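Local coordinates for protein intimin (PDB 6TPL) that acts in bacterial cell adhesion, its D0 and D1 Ig-like domains forming an extended juncture in the extracellular passenger, at residues A[14-17]-A[21-24]; A[95-100]-A[104-109]; A[128-131]-A[136-139]; A[156-159]-A[163-166]; A[124-129]-A[176-181]. All coordinates share one frame; numbering follows the deposited sequence.

Contact 1: A[14-17]-A[21-24]; sequences TSAK and TEAI. With MG (magnesium ion), chain E.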
loop_
_atom_site.group_PDB
_atom_site.type_symbol
_atom_site.label_atom_id
_atom_site.label_comp_id
_atom_site.label_asym_id
_atom_site.label_seq_id
_atom_site.Cartn_x
_atom_site.Cartn_y
_atom_site.Cartn_z
ATOM N N THR A 14 -3.203 7.558 -1.994
ATOM C CA THR A 14 -2.190 6.535 -2.220
ATOM C C THR A 14 -0.794 7.120 -2.395
ATOM O O THR A 14 0.192 6.390 -2.251
ATOM C CB THR A 14 -2.528 5.691 -3.451
ATOM O OG1 THR A 14 -2.712 6.538 -4.592
ATOM C CG2 THR A 14 -3.793 4.887 -3.206
ATOM N N SER A 15 -0.681 8.414 -2.689
ATOM C CA SER A 15 0.624 9.018 -2.920
ATOM C C SER A 15 0.570 10.511 -2.628
ATOM O O SER A 15 -0.501 11.113 -2.536
ATOM C CB SER A 15 1.097 8.784 -4.360
ATOM O OG SER A 15 0.371 9.597 -5.267
ATOM N N ALA A 16 1.755 11.096 -2.488
ATOM C CA ALA A 16 1.889 12.523 -2.236
ATOM C C ALA A 16 3.239 12.987 -2.760
ATOM O O ALA A 16 4.117 12.180 -3.074
ATOM C CB ALA A 16 1.761 12.857 -0.747
ATOM N N LYS A 17 3.396 14.305 -2.844
ATOM C CA LYS A 17 4.662 14.881 -3.273
ATOM C C LYS A 17 5.721 14.678 -2.199
ATOM O O LYS A 17 5.439 14.766 -1.000
ATOM C CB LYS A 17 4.498 16.371 -3.570
ATOM C CG LYS A 17 3.735 16.680 -4.848
ATOM C CD LYS A 17 3.586 18.181 -5.057
ATOM C CE LYS A 17 2.309 18.712 -4.419
ATOM N NZ LYS A 17 1.086 18.197 -5.105
ATOM N N THR A 21 5.851 18.519 2.581
ATOM C CA THR A 21 4.733 19.397 2.900
ATOM C C THR A 21 3.386 18.719 2.715
ATOM O O THR A 21 2.552 18.754 3.626
ATOM C CB THR A 21 4.802 20.670 2.038
ATOM O OG1 THR A 21 6.018 21.377 2.314
ATOM C CG2 THR A 21 3.611 21.572 2.329
ATOM N N GLU A 22 3.139 18.103 1.561
ATOM C CA GLU A 22 1.869 17.419 1.352
ATOM C C GLU A 22 1.734 16.272 2.343
ATOM O O GLU A 22 2.683 15.513 2.563
ATOM C CB GLU A 22 1.758 16.891 -0.077
ATOM C CG GLU A 22 0.411 16.238 -0.355
ATOM C CD GLU A 22 0.226 15.846 -1.807
ATOM O OE1 GLU A 22 -0.904 15.465 -2.179
ATOM O OE2 GLU A 22 1.206 15.919 -2.574
ATOM N N ALA A 23 0.553 16.145 2.941
ATOM C CA ALA A 23 0.310 15.159 3.981
ATOM C C ALA A 23 -0.584 14.043 3.461
ATOM O O ALA A 23 -1.535 14.288 2.712
ATOM C CB ALA A 23 -0.334 15.805 5.209
ATOM N N ILE A 24 -0.256 12.812 3.850
ATOM C CA ILE A 24 -1.156 11.670 3.733
ATOM C C ILE A 24 -1.752 11.417 5.112
ATOM O O ILE A 24 -1.015 11.234 6.089
ATOM C CB ILE A 24 -0.422 10.424 3.213
ATOM C CG1 ILE A 24 0.170 10.695 1.824
ATOM C CG2 ILE A 24 -1.371 9.242 3.146
ATOM C CD1 ILE A 24 0.901 9.509 1.227
HETATM MG MG MG E . -2.273 14.930 -3.496
HETATM O O HOH W 1 5.370 15.024 1.989
HETATM O O HOH W 2 -0.108 15.675 -5.062
HETATM O O HOH W 3 -3.044 15.074 -5.766
HETATM O O HOH W 4 -1.955 12.551 -3.667
HETATM O O HOH W 5 -4.813 14.569 -3.370
#
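Glu22 reaches back to Lys17, and their two side chains cross at about a right angle. The glutamate is fully extended, CG anti to the backbone N (chi1 -177°), which carries its carboxylate across the methyl of Ala16; Ala16 CB stands 3.5 Å from Glu22 CD, a close passage that suits a side chain as small as alanine. OE2 accepts the backbone N-H of Lys17 in a short, nearly straight bond (Lys17 N to Glu22 OE2 2.7 Å, 167° at the hydrogen), the donor coming from above the carboxylate plane. Lys17 bends at chi3 and chi4 and curls round the same oxygen, so that its NZ makes a long, weak salt bridge with Glu22 OE2 (3.4 Å), supplemented by a water that touches both atoms. Glu22 OE1 binds the magnesium ion at 2.0 Å, with three waters on the metal, and also accepts from Lys13 NZ. The metal and both lysines would be expected to keep Glu22 ionised. With an alanine in place of Lys17 the backbone bond could remain, but OE2 would probably be left without its charged mate. Ile24 CG1 packs on the same Ala16 CB at 3.7 Å. Strand 15-17 lies parallel to strand 91-99, where Phe98 receives both Ala16 and Ile24, while residues 21-24 lead into strand 24-32 of the other sheet, whose Ile24 pairs with Leu70.

Contact 2: A[95-100]-A[104-109]; sequences AVIFVD and ASITEI
Ile97 lies nearest Thr107 and Val99 nearest Ser105 across two nearly antiparallel strands, 96-99 and 105-109, which run at 165° to each other and approach to 6.5 Å between axes without any direct hydrogen bond. Side chains fill the gap instead. Ile97 has CG1 anti to the carbonyl carbon (chi1 -66°), which sends CD1 to the backbone of the second strand, 3.5 Å from Ile106 O, and to 4.1 Å from the Ile106 CG2 methyl. Val99 CG1 adds another methyl, 3.6 Å from Ile106 O, which also meets Ser105 CB at 3.8 Å and Thr107 CG2 at 4.0 Å. Beta-branched residues suit such a seam, because their methyls sit close to the backbone and spread over the opposing strand. Between these two segments the polar links run through water. One water accepts from Asp100 N (3.0 Å) and donates to Ser105 OG (2.6 Å), a hydroxyl that also bonds to Lys103 O; at the other end a water joins Ala95 O to Ile109 O, the second bond being weak. Asp100 turns its carboxylate to Thr102, while Glu108 bonds directly with Thr14 OG1, from one domain to the other. The chemistry is that of a domain interface rather than a continuous sheet: methyls packed round Ile106 O and on Ile106 CG2, with water bridges toward both ends, consistent with a juncture held extended.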
loop_
_atom_site.group_PDB
_atom_site.type_symbol
_atom_site.label_atom_id
_atom_site.label_comp_id
_atom_site.label_asym_id
_atom_site.label_seq_id
_atom_site.Cartn_x
_atom_site.Cartn_y
_atom_site.Cartn_z
ATOM N N ALA A 95 1.054 0.114 1.540
ATOM C CA ALA A 95 2.120 1.075 1.287
ATOM C C ALA A 95 1.570 2.300 0.562
ATOM O O ALA A 95 0.596 2.219 -0.190
ATOM C CB ALA A 95 3.235 0.440 0.459
ATOM N N VAL A 96 2.195 3.453 0.813
ATOM C CA VAL A 96 1.954 4.666 0.041
ATOM C C VAL A 96 3.284 5.078 -0.579
ATOM O O VAL A 96 4.344 4.584 -0.200
ATOM C CB VAL A 96 1.362 5.810 0.886
ATOM C CG1 VAL A 96 0.058 5.366 1.535
ATOM C CG2 VAL A 96 2.367 6.295 1.925
ATOM N N ILE A 97 3.222 5.997 -1.537
ATOM C CA ILE A 97 4.403 6.428 -2.273
ATOM C C ILE A 97 4.488 7.949 -2.252
ATOM O O ILE A 97 3.485 8.641 -2.451
ATOM C CB ILE A 97 4.383 5.932 -3.733
ATOM C CG1 ILE A 97 4.485 4.407 -3.794
ATOM C CG2 ILE A 97 5.510 6.579 -4.524
ATOM C CD1 ILE A 97 4.222 3.835 -5.173
ATOM N N PHE A 98 5.696 8.464 -2.041
ATOM C CA PHE A 98 6.015 9.872 -2.236
ATOM C C PHE A 98 6.826 10.010 -3.516
ATOM O O PHE A 98 7.771 9.248 -3.743
ATOM C CB PHE A 98 6.776 10.423 -1.035
ATOM C CG PHE A 98 5.957 10.452 0.218
ATOM C CD1 PHE A 98 5.195 11.562 0.531
ATOM C CD2 PHE A 98 5.935 9.365 1.071
ATOM C CE1 PHE A 98 4.433 11.597 1.681
ATOM C CE2 PHE A 98 5.178 9.393 2.225
ATOM C CZ PHE A 98 4.425 10.508 2.528
ATOM N N VAL A 99 6.436 10.953 -4.362
ATOM C CA VAL A 99 6.987 11.039 -5.705
ATOM C C VAL A 99 7.625 12.402 -5.915
ATOM O O VAL A 99 7.264 13.395 -5.274
ATOM C CB VAL A 99 5.914 10.790 -6.789
ATOM C CG1 VAL A 99 5.410 9.359 -6.742
ATOM C CG2 VAL A 99 4.764 11.786 -6.626
ATOM N N ASP A 100 8.593 12.430 -6.827
ATOM C CA ASP A 100 9.071 13.661 -7.444
ATOM C C ASP A 100 8.066 14.055 -8.520
ATOM O O ASP A 100 7.949 13.377 -9.545
ATOM C CB ASP A 100 10.464 13.458 -8.032
ATOM C CG ASP A 100 11.019 14.717 -8.675
ATOM O OD1 ASP A 100 10.224 15.611 -9.039
ATOM O OD2 ASP A 100 12.251 14.814 -8.824
ATOM N N ALA A 104 7.912 11.173 -14.284
ATOM C CA ALA A 104 6.963 10.074 -14.435
ATOM C C ALA A 104 7.287 8.976 -13.428
ATOM O O ALA A 104 8.315 8.301 -13.544
ATOM C CB ALA A 104 6.983 9.525 -15.868
ATOM N N SER A 105 6.426 8.801 -12.423
ATOM C CA SER A 105 6.683 7.879 -11.327
ATOM C C SER A 105 5.449 7.030 -11.057
ATOM O O SER A 105 4.315 7.489 -11.207
ATOM C CB SER A 105 7.064 8.627 -10.030
ATOM O OG SER A 105 8.003 9.660 -10.267
ATOM N N ILE A 106 5.682 5.787 -10.637
ATOM C CA ILE A 106 4.593 4.970 -10.121
ATOM C C ILE A 106 4.038 5.622 -8.861
ATOM O O ILE A 106 4.786 5.969 -7.939
ATOM C CB ILE A 106 5.068 3.543 -9.822
ATOM C CG1 ILE A 106 5.453 2.828 -11.110
ATOM C CG2 ILE A 106 3.969 2.772 -9.113
ATOM C CD1 ILE A 106 6.143 1.493 -10.903
ATOM N N THR A 107 2.719 5.796 -8.818
ATOM C CA THR A 107 2.054 6.358 -7.650
ATOM C C THR A 107 1.247 5.336 -6.871
ATOM O O THR A 107 0.926 5.589 -5.705
ATOM C CB THR A 107 1.125 7.512 -8.058
ATOM O OG1 THR A 107 0.155 7.039 -8.996
ATOM C CG2 THR A 107 1.929 8.653 -8.664
ATOM N N GLU A 108 0.919 4.197 -7.473
ATOM C CA GLU A 108 0.196 3.168 -6.743
ATOM C C GLU A 108 0.377 1.815 -7.417
ATOM O O GLU A 108 0.681 1.719 -8.609
ATOM C CB GLU A 108 -1.292 3.518 -6.630
ATOM C CG GLU A 108 -1.926 4.082 -7.905
ATOM C CD GLU A 108 -3.437 4.255 -7.778
ATOM O OE1 GLU A 108 -4.171 3.381 -8.280
ATOM O OE2 GLU A 108 -3.862 5.246 -7.157
ATOM N N ILE A 109 0.184 0.771 -6.616
ATOM C CA ILE A 109 0.199 -0.613 -7.068
ATOM C C ILE A 109 -0.825 -1.337 -6.200
ATOM O O ILE A 109 -0.752 -1.283 -4.966
ATOM C CB ILE A 109 1.608 -1.229 -6.973
ATOM C CG1 ILE A 109 1.571 -2.680 -7.431
ATOM C CG2 ILE A 109 2.140 -1.108 -5.569
ATOM C CD1 ILE A 109 2.915 -3.229 -7.841
HETATM O O HOH W 6 0.505 0.065 -2.042
HETATM O O HOH W 7 9.418 9.769 -8.032
#

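Contact 3: A[128-131]-A[136-139]; sequences VKVM and PVSN
Val137 lays its CG2 methyl against the backbone of Met131, 3.6 Å from Met131 C, while its CB meets the CG1 methyl of Val130 at 4.0 Å, the two valines crossing at a slant. Val130 has this methyl anti to its own backbone N (chi1 179°), on the side from which Val137 arrives. The carbonyl of Val130 holds the segments together: its oxygen accepts the N-H of Val137 (Val137 N to Val130 O 2.9 Å, 158° at the hydrogen), with the donor above the carbonyl plane, and it also receives a CA-H...O contact from Pro136 CA at 3.4 Å. Pro136 pairs with Met131 in a non-hydrogen-bonded antiparallel bridge, 4.2 Å between their CA atoms, a position where proline's lack of an N-H costs the pairing nothing. The side chains of this pair diverge, yet Met131 bends at chi3 and brings the flexible end of its chain, CE, to 4.3 Å from Pro136 CD. The arrangement is that of a tight beta-hairpin, in which the short strand 135-136 folds back on strand 124-132 within the Ig-like domain.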
loop_
_atom_site.group_PDB
_atom_site.type_symbol
_atom_site.label_atom_id
_atom_site.label_comp_id
_atom_site.label_asym_id
_atom_site.label_seq_id
_atom_site.Cartn_x
_atom_site.Cartn_y
_atom_site.Cartn_z
ATOM N N VAL A 128 -0.939 -0.861 -11.742
ATOM C CA VAL A 128 -0.026 0.220 -11.395
ATOM C C VAL A 128 -0.494 1.481 -12.105
ATOM O O VAL A 128 -1.021 1.426 -13.221
ATOM C CB VAL A 128 1.425 -0.121 -11.790
ATOM C CG1 VAL A 128 2.270 1.136 -11.820
ATOM C CG2 VAL A 128 2.000 -1.151 -10.837
ATOM N N LYS A 129 -0.305 2.622 -11.447
ATOM C CA LYS A 129 -0.574 3.923 -12.042
ATOM C C LYS A 129 0.714 4.734 -12.067
ATOM O O LYS A 129 1.504 4.690 -11.120
ATOM C CB LYS A 129 -1.655 4.683 -11.275
ATOM C CG LYS A 129 -2.290 5.811 -12.073
ATOM C CD LYS A 129 -3.283 6.590 -11.230
ATOM C CE LYS A 129 -4.079 7.578 -12.067
ATOM N NZ LYS A 129 -5.096 8.289 -11.238
ATOM N N VAL A 130 0.918 5.470 -13.155
ATOM C CA VAL A 130 2.082 6.327 -13.335
ATOM C C VAL A 130 1.592 7.750 -13.543
ATOM O O VAL A 130 0.684 7.985 -14.347
ATOM C CB VAL A 130 2.939 5.872 -14.530
ATOM C CG1 VAL A 130 4.121 6.803 -14.702
ATOM C CG2 VAL A 130 3.396 4.442 -14.335
ATOM N N MET A 131 2.211 8.702 -12.846
ATOM C CA MET A 131 1.799 10.093 -12.941
ATOM C C MET A 131 3.015 11.010 -12.990
ATOM O O MET A 131 4.119 10.651 -12.572
ATOM C CB MET A 131 0.895 10.488 -11.764
ATOM C CG MET A 131 -0.235 9.510 -11.511
ATOM S SD MET A 131 -1.413 10.105 -10.272
ATOM C CE MET A 131 -2.280 11.380 -11.181
ATOM N N PRO A 136 -1.999 11.623 -15.038
ATOM C CA PRO A 136 -1.562 10.299 -15.496
ATOM C C PRO A 136 -0.673 10.392 -16.730
ATOM O O PRO A 136 -0.814 11.288 -17.565
ATOM C CB PRO A 136 -2.878 9.574 -15.808
ATOM C CG PRO A 136 -3.842 10.684 -16.167
ATOM C CD PRO A 136 -3.429 11.874 -15.316
ATOM N N VAL A 137 0.260 9.449 -16.836
ATOM C CA VAL A 137 1.198 9.385 -17.951
ATOM C C VAL A 137 0.843 8.177 -18.804
ATOM O O VAL A 137 0.790 7.048 -18.302
ATOM C CB VAL A 137 2.653 9.295 -17.465
ATOM C CG1 VAL A 137 3.594 9.247 -18.661
ATOM C CG2 VAL A 137 2.998 10.461 -16.550
ATOM N N SER A 138 0.620 8.407 -20.092
ATOM C CA SER A 138 0.350 7.326 -21.023
ATOM C C SER A 138 1.639 6.836 -21.673
ATOM O O SER A 138 2.633 7.558 -21.768
ATOM C CB SER A 138 -0.635 7.783 -22.101
ATOM O OG SER A 138 -0.091 8.836 -22.871
ATOM N N ASN A 139 1.605 5.580 -22.120
ATOM C CA ASN A 139 2.667 4.987 -22.933
ATOM C C ASN A 139 4.004 4.919 -22.196
ATOM O O ASN A 139 5.071 4.905 -22.819
ATOM C CB ASN A 139 2.825 5.736 -24.260
ATOM C CG ASN A 139 1.687 5.452 -25.221
ATOM O OD1 ASN A 139 1.531 4.327 -25.698
ATOM N ND2 ASN A 139 0.894 6.471 -25.518
#

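Contact 4: A[156-159]-A[163-166]; sequences EKTD and YAKV
Asp159 and Tyr163 grip each other by two hydrogen bonds that close the turn between their segments. The backbone N of Asp159 donates to Tyr163 O at 2.9 Å, and Tyr163 N donates to Asp159 OD2 at 3.0 Å, nearly straight (164°) but from well above the carboxylate plane. The aspartate can accept this because its CG sits between the backbone N and the carbonyl carbon (chi1 63°), folding the carboxylate back over the turn; its plane stands 85° from that of the Tyr163 ring. Tyr163 O also receives a CA-H...O contact from Thr158 CA at 3.2 Å, and two waters donate to the same oxygen, one of them weakly. Next comes an apolar layer: Ala164 CB lies 4.0 Å from Glu156 CB and 4.1 Å from Thr158 CG2, a methyl small enough to fit between the two. Glu156, bent at chi2, sets its CG 3.4 Å from Lys165 O and 3.6 Å from Val166 CG1, so its aliphatic part packs while its carboxylate goes to Asn153. Second-shell partners fix the turn. Asp159 OD2 also accepts Asn161 N, making an Asx turn, and Thr158 OG1 bonds to Val137 O and Gln140 N. Strand 155-157 pairs with strand 141-146 in one sheet and strand 163-169 with strand 124-132 in the other, so this short connection carries the chain from sheet to sheet.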
loop_
_atom_site.group_PDB
_atom_site.type_symbol
_atom_site.label_atom_id
_atom_site.label_comp_id
_atom_site.label_asym_id
_atom_site.label_seq_id
_atom_site.Cartn_x
_atom_site.Cartn_y
_atom_site.Cartn_z
ATOM N N GLU A 156 4.361 -3.636 -19.543
ATOM C CA GLU A 156 3.096 -3.140 -20.069
ATOM C C GLU A 156 3.200 -1.622 -20.130
ATOM O O GLU A 156 3.755 -0.999 -19.220
ATOM C CB GLU A 156 1.911 -3.562 -19.191
ATOM C CG GLU A 156 1.544 -5.039 -19.295
ATOM C CD GLU A 156 0.887 -5.386 -20.615
ATOM O OE1 GLU A 156 0.920 -6.572 -21.010
ATOM O OE2 GLU A 156 0.332 -4.473 -21.266
ATOM N N LYS A 157 2.699 -1.034 -21.212
ATOM C CA LYS A 157 2.695 0.414 -21.360
ATOM C C LYS A 157 1.400 0.976 -20.788
ATOM O O LYS A 157 0.322 0.425 -21.021
ATOM C CB LYS A 157 2.846 0.808 -22.829
ATOM C CG LYS A 157 4.204 0.474 -23.436
ATOM C CD LYS A 157 4.267 0.839 -24.917
ATOM C CE LYS A 157 5.630 0.492 -25.509
ATOM N NZ LYS A 157 5.727 0.815 -26.960
ATOM N N THR A 158 1.511 2.064 -20.027
ATOM C CA THR A 158 0.332 2.656 -19.406
ATOM C C THR A 158 -0.651 3.151 -20.468
ATOM O O THR A 158 -0.264 3.571 -21.565
ATOM C CB THR A 158 0.731 3.815 -18.486
ATOM O OG1 THR A 158 1.508 4.781 -19.215
ATOM C CG2 THR A 158 1.559 3.314 -17.313
ATOM N N ASP A 159 -1.941 3.094 -20.130
ATOM C CA ASP A 159 -2.994 3.581 -21.008
ATOM C C ASP A 159 -3.219 5.071 -20.753
ATOM O O ASP A 159 -2.490 5.714 -19.995
ATOM C CB ASP A 159 -4.277 2.764 -20.823
ATOM C CG ASP A 159 -4.868 2.886 -19.425
ATOM O OD1 ASP A 159 -5.672 2.007 -19.045
ATOM O OD2 ASP A 159 -4.561 3.862 -18.713
ATOM N N TYR A 163 -2.675 3.759 -16.326
ATOM C CA TYR A 163 -2.701 2.438 -15.719
ATOM C C TYR A 163 -2.035 1.392 -16.600
ATOM O O TYR A 163 -2.202 1.390 -17.823
ATOM C CB TYR A 163 -4.137 1.994 -15.434
ATOM C CG TYR A 163 -4.845 2.813 -14.390
ATOM C CD1 TYR A 163 -5.854 3.694 -14.742
ATOM C CD2 TYR A 163 -4.507 2.704 -13.053
ATOM C CE1 TYR A 163 -6.509 4.445 -13.789
ATOM C CE2 TYR A 163 -5.149 3.449 -12.093
ATOM C CZ TYR A 163 -6.152 4.320 -12.464
ATOM O OH TYR A 163 -6.798 5.064 -11.509
ATOM N N ALA A 164 -1.292 0.494 -15.951
ATOM C CA ALA A 164 -0.748 -0.713 -16.554
ATOM C C ALA A 164 -1.145 -1.875 -15.659
ATOM O O ALA A 164 -1.097 -1.755 -14.431
ATOM C CB ALA A 164 0.774 -0.647 -16.689
ATOM N N LYS A 165 -1.549 -2.992 -16.256
ATOM C CA LYS A 165 -1.962 -4.143 -15.469
ATOM C C LYS A 165 -1.351 -5.424 -16.012
ATOM O O LYS A 165 -1.126 -5.571 -17.216
ATOM C CB LYS A 165 -3.495 -4.289 -15.423
ATOM C CG LYS A 165 -4.169 -4.623 -16.752
ATOM C CD LYS A 165 -5.654 -4.898 -16.534
ATOM C CE LYS A 165 -6.336 -5.416 -17.785
ATOM N NZ LYS A 165 -7.766 -5.754 -17.529
ATOM N N VAL A 166 -1.091 -6.353 -15.092
ATOM C CA VAL A 166 -0.679 -7.712 -15.414
ATOM C C VAL A 166 -1.418 -8.643 -14.466
ATOM O O VAL A 166 -1.915 -8.227 -13.417
ATOM C CB VAL A 166 0.846 -7.925 -15.284
ATOM C CG1 VAL A 166 1.592 -7.068 -16.293
ATOM C CG2 VAL A 166 1.314 -7.647 -13.853
HETATM O O HOH W 8 -1.916 -2.946 -19.113
HETATM O O HOH W 9 -2.071 -0.239 -20.052
HETATM O O HOH W 10 -4.336 -0.543 -18.142
#

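Contact 5: A[124-129]-A[176-181]; sequences ITYTVK and SLVSAR
Tyr126 reaches from strand 124-132 to pack on Val178 and, through a water, to meet Ser176. At the start of segment 176-181 the carbonyl of Ser176 receives a hydrogen bond from that water (water to Ser176 O 2.8 Å). The same water accepts from Tyr126 OH (2.7 Å) and from Val178 N (3.0 Å), so the hydroxyl is satisfied although the tyrosine is buried. Val178 has CG1 anti to the backbone N (chi1 166°), which leaves CG2 over one face of the Tyr126 ring in a CH-pi contact, 3.8 Å from the centroid and 27° off the normal. The methyl is displaced toward the hydroxyl end, with Val178 CG2 3.4 Å from Tyr126 CZ. A leucine in place of Tyr126 has no flat face or hydroxyl, and would probably leave Val178 CG2 poorly packed and the water without one of its donors. Further along, Ala180 turns its CB to Val128 CG2 at 4.0 Å; its small methyl matches the closer approach of the backbones there. No hydrogen bond joins the strands directly: this face-to-face packing forms part of the hydrophobic core between the two sheets of an Ig-like beta-sandwich.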
loop_
_atom_site.group_PDB
_atom_site.type_symbol
_atom_site.label_atom_id
_atom_site.label_comp_id
_atom_site.label_asym_id
_atom_site.label_seq_id
_atom_site.Cartn_x
_atom_site.Cartn_y
_atom_site.Cartn_z
ATOM N N ILE A 124 -4.359 -13.388 -10.001
ATOM C CA ILE A 124 -4.385 -12.149 -9.231
ATOM C C ILE A 124 -3.966 -11.013 -10.148
ATOM O O ILE A 124 -2.946 -11.107 -10.840
ATOM C CB ILE A 124 -3.472 -12.240 -7.997
ATOM C CG1 ILE A 124 -4.085 -13.210 -6.979
ATOM C CG2 ILE A 124 -3.293 -10.861 -7.382
ATOM C CD1 ILE A 124 -3.186 -13.570 -5.833
ATOM N N THR A 125 -4.755 -9.946 -10.166
ATOM C CA THR A 125 -4.540 -8.833 -11.076
ATOM C C THR A 125 -3.874 -7.685 -10.324
ATOM O O THR A 125 -4.344 -7.278 -9.256
ATOM C CB THR A 125 -5.858 -8.364 -11.698
ATOM O OG1 THR A 125 -6.501 -9.458 -12.360
ATOM C CG2 THR A 125 -5.598 -7.242 -12.703
ATOM N N TYR A 126 -2.772 -7.185 -10.877
ATOM C CA TYR A 126 -2.041 -6.054 -10.324
ATOM C C TYR A 126 -2.207 -4.864 -11.252
ATOM O O TYR A 126 -2.042 -5.001 -12.468
ATOM C CB TYR A 126 -0.553 -6.367 -10.169
ATOM C CG TYR A 126 -0.246 -7.445 -9.166
ATOM C CD1 TYR A 126 -0.358 -8.786 -9.504
ATOM C CD2 TYR A 126 0.163 -7.122 -7.886
ATOM C CE1 TYR A 126 -0.078 -9.777 -8.592
ATOM C CE2 TYR A 126 0.447 -8.101 -6.962
ATOM C CZ TYR A 126 0.324 -9.432 -7.320
ATOM O OH TYR A 126 0.604 -10.419 -6.410
ATOM N N THR A 127 -2.500 -3.699 -10.679
ATOM C CA THR A 127 -2.714 -2.479 -11.446
ATOM C C THR A 127 -1.811 -1.389 -10.889
ATOM O O THR A 127 -1.899 -1.046 -9.705
ATOM C CB THR A 127 -4.183 -2.051 -11.397
ATOM O OG1 THR A 127 -5.014 -3.109 -11.905
ATOM C CG2 THR A 127 -4.411 -0.793 -12.223
ATOM N N VAL A 128 -0.939 -0.861 -11.742
ATOM C CA VAL A 128 -0.026 0.220 -11.395
ATOM C C VAL A 128 -0.494 1.481 -12.105
ATOM O O VAL A 128 -1.021 1.426 -13.221
ATOM C CB VAL A 128 1.425 -0.121 -11.790
ATOM C CG1 VAL A 128 2.270 1.136 -11.820
ATOM C CG2 VAL A 128 2.000 -1.151 -10.837
ATOM N N LYS A 129 -0.305 2.622 -11.447
ATOM C CA LYS A 129 -0.574 3.923 -12.042
ATOM C C LYS A 129 0.714 4.734 -12.067
ATOM O O LYS A 129 1.504 4.690 -11.120
ATOM C CB LYS A 129 -1.655 4.683 -11.275
ATOM C CG LYS A 129 -2.290 5.811 -12.073
ATOM C CD LYS A 129 -3.283 6.590 -11.230
ATOM C CE LYS A 129 -4.079 7.578 -12.067
ATOM N NZ LYS A 129 -5.096 8.289 -11.238
ATOM N N SER A 176 3.857 -14.739 -2.653
ATOM C CA SER A 176 4.434 -14.117 -3.835
ATOM C C SER A 176 4.484 -12.608 -3.656
ATOM O O SER A 176 3.508 -11.986 -3.219
ATOM C CB SER A 176 3.646 -14.456 -5.114
ATOM O OG SER A 176 4.215 -13.808 -6.237
ATOM N N LEU A 177 5.630 -12.028 -4.002
ATOM C CA LEU A 177 5.832 -10.585 -3.952
ATOM C C LEU A 177 6.082 -10.086 -5.368
ATOM O O LEU A 177 7.097 -10.431 -5.982
ATOM C CB LEU A 177 6.995 -10.222 -3.032
ATOM C CG LEU A 177 7.319 -8.727 -2.942
ATOM C CD1 LEU A 177 6.079 -7.932 -2.559
ATOM C CD2 LEU A 177 8.445 -8.494 -1.946
ATOM N N VAL A 178 5.159 -9.280 -5.876
ATOM C CA VAL A 178 5.313 -8.629 -7.168
ATOM C C VAL A 178 5.922 -7.252 -6.950
ATOM O O VAL A 178 5.559 -6.536 -6.014
ATOM C CB VAL A 178 3.960 -8.533 -7.898
ATOM C CG1 VAL A 178 4.051 -7.561 -9.060
ATOM C CG2 VAL A 178 3.519 -9.904 -8.399
ATOM N N SER A 179 6.871 -6.891 -7.802
ATOM C CA SER A 179 7.504 -5.582 -7.788
ATOM C C SER A 179 7.302 -4.912 -9.140
ATOM O O SER A 179 7.059 -5.576 -10.152
ATOM C CB SER A 179 9.006 -5.680 -7.475
ATOM O OG SER A 179 9.222 -6.172 -6.163
ATOM N N ALA A 180 7.404 -3.584 -9.148
ATOM C CA ALA A 180 7.224 -2.807 -10.364
ATOM C C ALA A 180 8.194 -1.637 -10.376
ATOM O O ALA A 180 8.641 -1.167 -9.324
ATOM C CB ALA A 180 5.786 -2.288 -10.494
ATOM N N ARG A 181 8.509 -1.166 -11.582
ATOM C CA ARG A 181 9.441 -0.061 -11.732
ATOM C C ARG A 181 9.205 0.623 -13.067
ATOM O O ARG A 181 8.699 0.021 -14.017
ATOM C CB ARG A 181 10.895 -0.535 -11.655
ATOM C CG ARG A 181 11.280 -1.436 -12.820
ATOM C CD ARG A 181 12.707 -1.960 -12.685
ATOM N NE ARG A 181 13.152 -2.671 -13.881
ATOM C CZ ARG A 181 13.152 -3.995 -14.011
ATOM N NH1 ARG A 181 12.727 -4.757 -13.014
ATOM N NH2 ARG A 181 13.575 -4.558 -15.138
HETATM O O HOH W 11 2.466 -9.685 -4.536
#

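The five contacts span two Ig-like domains. Contact 1 belongs to the first and contacts 3, 4 and 5 to the second, while contact 2 bridges them. Contacts 1 and 2 come in series along the chain, lie about 10 Å apart between centres and meet where strands 15-17 and 91-99 pair. Contact 2 lies equally far from contact 3, through the pairing of strands 105-111 and 124-132. Contacts 3 and 5 then start from the same strand, 124-132, sharing Val128 and Lys129; contact 4, nested within the loop closed by contact 5, is about 8 Å from contact 3. Strand 124-132 thus ties the domain interface to the second domain's core, consistent with an extended, restrained juncture.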